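Local coordinates for protein trans-4-hydroxy-L-proline dehydratase (Clostridioides difficile 70-100-2010, PDB 6VXC) that uses a glycyl radical to dehydrate trans-4-hydroxy-L-proline to (S)-1-pyrroline-5-carboxylate in the anaerobic breakdown of hydroxyproline, at residues K57-G60 and V66-A69; P623-G626 and A632-I635. One frame throughout, in Å; residues are numbered along the deposited sequence.

Interaction 1: residues K57-G60 and V66-A69; sequences KYEG and VLRA
Across the turn between two successive helices, Tyr-58 and Leu-67 bring their backbones closest, with their CA atoms 6.5 Å apart; helix 46-58 ends here, Glu-59 being the first residue to leave helical backbone angles, while Leu-67 lies in the first turn of helix 64-78. One leucine closes the junction between the two helices. Its CG stands anti to the backbone N (chi1 173°), which sends the forked end of the side chain across the gap to the chain that leaves the first helix. The two methyls divide the work. Leu-67 CD1 rests against the base of the tyrosine, 3.8 Å from Tyr-58 CB, and lies 3.9 Å from the amide nitrogen, Glu-59 N. The other branch, Leu-67 CD2, meets the next residue and comes within 4.1 Å of Glu-59 CA, with the CB of that residue just beyond. The contact is therefore one of van der Waals packing, a buried leucine tip set against backbone and CB atoms at a helix end. The tyrosine ring takes no part in it: starting from a CB directed at the second helix, the ring turns away, and Lys-57 CG sits 4.0 Å above its plane, over the centre. Glu-59 likewise carries its carboxylate off on an extended chain, and its OE1 forms a salt bridge with Arg-146. At the end of the first helix Ser-61 OG hydrogen-bonds to Tyr-58 O. Leu-67 also packs on Tyr-55 of helix 46-58 and on Val-62 of the connecting loop, and the neighbouring Val-66 and Ala-69 lean on the long helix 214-248, so that helix 64-78 packs on both helix 46-58 and helix 214-248.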
# COMPACT_ATOMS: atom_id res chain seq x y z
N LYS A 57 -12.01 -0.41 31.86
CA LYS A 57 -13.43 -0.42 32.17
C LYS A 57 -14.09 -1.73 31.74
O LYS A 57 -14.89 -2.31 32.49
CB LYS A 57 -14.09 0.78 31.51
CG LYS A 57 -15.47 1.14 32.01
CD LYS A 57 -15.77 2.61 31.67
CE LYS A 57 -17.26 2.91 31.64
NZ LYS A 57 -17.56 4.13 30.85
N TYR A 58 -13.78 -2.23 30.54
CA TYR A 58 -14.59 -3.27 29.92
C TYR A 58 -13.91 -4.62 29.73
O TYR A 58 -14.62 -5.62 29.56
CB TYR A 58 -15.12 -2.79 28.56
CG TYR A 58 -16.13 -1.68 28.66
CD1 TYR A 58 -17.36 -1.88 29.29
CD2 TYR A 58 -15.86 -0.42 28.14
CE1 TYR A 58 -18.29 -0.87 29.38
CE2 TYR A 58 -16.78 0.59 28.22
CZ TYR A 58 -17.99 0.37 28.85
OH TYR A 58 -18.90 1.38 28.94
N GLU A 59 -12.58 -4.69 29.70
CA GLU A 59 -11.94 -5.96 29.40
C GLU A 59 -12.35 -7.02 30.42
O GLU A 59 -12.31 -6.78 31.63
CB GLU A 59 -10.42 -5.82 29.39
CG GLU A 59 -9.70 -7.08 28.98
CD GLU A 59 -8.19 -6.97 29.16
OE1 GLU A 59 -7.75 -6.62 30.27
OE2 GLU A 59 -7.46 -7.23 28.19
N GLY A 60 -12.74 -8.18 29.92
CA GLY A 60 -13.17 -9.27 30.77
C GLY A 60 -14.66 -9.31 31.04
O GLY A 60 -15.14 -10.29 31.60
N VAL A 66 -17.11 -6.73 20.94
CA VAL A 66 -17.78 -5.66 21.66
C VAL A 66 -16.78 -4.78 22.39
O VAL A 66 -16.94 -3.55 22.45
CB VAL A 66 -18.84 -6.24 22.61
CG1 VAL A 66 -19.39 -5.16 23.52
CG2 VAL A 66 -19.98 -6.89 21.82
N LEU A 67 -15.73 -5.37 22.95
CA LEU A 67 -14.68 -4.58 23.60
C LEU A 67 -14.06 -3.58 22.64
O LEU A 67 -13.84 -2.42 22.99
CB LEU A 67 -13.62 -5.50 24.20
CG LEU A 67 -12.36 -4.85 24.77
CD1 LEU A 67 -12.70 -3.88 25.86
CD2 LEU A 67 -11.47 -5.93 25.33
N ARG A 68 -13.72 -4.02 21.43
CA ARG A 68 -13.16 -3.10 20.44
C ARG A 68 -14.15 -1.99 20.10
O ARG A 68 -13.79 -0.81 20.05
CB ARG A 68 -12.77 -3.86 19.18
CG ARG A 68 -11.73 -4.95 19.38
CD ARG A 68 -10.40 -4.37 19.83
NE ARG A 68 -9.92 -3.34 18.92
CZ ARG A 68 -8.92 -2.51 19.19
NH1 ARG A 68 -8.57 -1.61 18.30
NH2 ARG A 68 -8.28 -2.58 20.35
N ALA A 69 -15.42 -2.34 19.88
CA ALA A 69 -16.42 -1.34 19.53
C ALA A 69 -16.64 -0.34 20.67
O ALA A 69 -16.70 0.88 20.45
CB ALA A 69 -17.73 -2.02 19.15

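Interaction 2: residues P623-G626 and A632-I635; sequences PKYG and ADEI
The loop that leads from helix 612-620 into helix 630-647 folds back on the first turns of the helix it precedes, and Ala-632 is the side chain that receives it. The methyl of Ala-632 points straight at the extended loop backbone and packs on the peptide link between Lys-624 and Tyr-625: Ala-632 CB is 3.4 Å from Lys-624 C and 3.5 Å from Tyr-625 N. Pro-623 adds a looser apolar touch, its CB 4.4 Å from Ala-632 CB. One residue further along, Asp-633 swings its carboxylate toward the loop, with CG anti to its own carbonyl carbon (chi1 -67°). Its OD1 reaches the edge of the Tyr-625 ring near the ring plane, 3.5 Å from Tyr-625 CD1, and the ring and carboxylate planes are turned 76° apart. A water joins the same oxygen to the loop, donating to Asp-633 OD1 at 2.9 Å and to Lys-624 O at 2.6 Å, although further acceptors nearby compete for its protons. The second carboxylate oxygen, OD2, is held by a salt bridge from Lys-712 and a hydrogen bond with Ser-709, which would probably stabilise the charge of this buried aspartate and fix its rotation. Tyr-625 is held at both ends, its N bonded to Asp-580 OD1 and its OH to Ile-692 O. The loop is thus wedged among three helices, with Pro-623, Lys-624 and Tyr-625 touching helix 575-591, Tyr-625 also meeting helix 703-711, and helix 630-647 bearing the alanine.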
# COMPACT_ATOMS: atom_id res chain seq x y z
N PRO A 623 23.06 -13.00 -21.67
CA PRO A 623 21.70 -12.51 -21.92
C PRO A 623 21.07 -11.96 -20.65
O PRO A 623 21.38 -12.39 -19.54
CB PRO A 623 20.97 -13.75 -22.43
CG PRO A 623 22.01 -14.63 -22.94
CD PRO A 623 23.21 -14.42 -22.06
N LYS A 624 20.17 -10.98 -20.82
CA LYS A 624 19.56 -10.26 -19.72
C LYS A 624 18.05 -10.08 -19.92
O LYS A 624 17.59 -9.78 -21.02
CB LYS A 624 20.19 -8.87 -19.54
CG LYS A 624 21.69 -8.84 -19.17
CD LYS A 624 21.96 -9.31 -17.76
CE LYS A 624 23.47 -9.30 -17.44
NZ LYS A 624 23.72 -9.90 -16.11
N TYR A 625 17.31 -10.19 -18.83
CA TYR A 625 15.89 -9.90 -18.83
C TYR A 625 15.64 -8.43 -19.18
O TYR A 625 16.38 -7.54 -18.75
CB TYR A 625 15.34 -10.24 -17.45
CG TYR A 625 13.97 -9.72 -17.13
CD1 TYR A 625 12.85 -10.24 -17.78
CD2 TYR A 625 13.79 -8.74 -16.17
CE1 TYR A 625 11.59 -9.80 -17.47
CE2 TYR A 625 12.51 -8.30 -15.83
CZ TYR A 625 11.42 -8.82 -16.50
OH TYR A 625 10.15 -8.38 -16.21
N GLY A 626 14.58 -8.18 -19.93
CA GLY A 626 14.23 -6.82 -20.33
C GLY A 626 14.74 -6.40 -21.70
O GLY A 626 14.69 -5.21 -22.03
N ALA A 632 16.78 -15.21 -21.80
CA ALA A 632 16.57 -14.75 -20.44
C ALA A 632 15.08 -14.77 -20.06
O ALA A 632 14.72 -15.16 -18.94
CB ALA A 632 17.13 -13.34 -20.27
N ASP A 633 14.21 -14.38 -20.99
CA ASP A 633 12.81 -14.20 -20.63
C ASP A 633 12.10 -15.52 -20.36
O ASP A 633 11.16 -15.56 -19.55
CB ASP A 633 12.07 -13.44 -21.73
CG ASP A 633 12.55 -12.00 -21.87
OD1 ASP A 633 13.34 -11.54 -21.02
OD2 ASP A 633 12.09 -11.32 -22.81
N GLU A 634 12.52 -16.61 -21.01
CA GLU A 634 11.94 -17.91 -20.69
C GLU A 634 12.30 -18.34 -19.28
O GLU A 634 11.53 -19.07 -18.64
CB GLU A 634 12.42 -18.96 -21.69
CG GLU A 634 11.78 -18.87 -23.04
CD GLU A 634 12.34 -19.88 -24.02
OE1 GLU A 634 13.26 -20.65 -23.65
OE2 GLU A 634 11.87 -19.89 -25.18
N ILE A 635 13.48 -17.95 -18.81
CA ILE A 635 13.86 -18.24 -17.44
C ILE A 635 13.03 -17.41 -16.48
O ILE A 635 12.58 -17.90 -15.44
CB ILE A 635 15.37 -18.02 -17.26
CG1 ILE A 635 16.13 -19.05 -18.11
CG2 ILE A 635 15.77 -18.13 -15.80
CD1 ILE A 635 17.62 -18.99 -17.94
O HOH W 1 15.36 -9.96 -22.38

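Both contacts join a helix to a nearby piece of chain just before it, and both lie away from the probable active-site residues, on opposite sides of the protein centre with their own centres about 56 Å apart. Interaction 1 is partly buried: a single leucine fork closes the corner between helices 46-58 and 64-78, and the polar side chain beside it turns elsewhere. Interaction 2 is buried among helices. There an alanine methyl meets loop backbone, and the polar groups buried beside it are served by a bridging water and by partners from outside the two segments. The two share no structural element, although all four segments belong to the pyruvate formate lyase-like part of the chain.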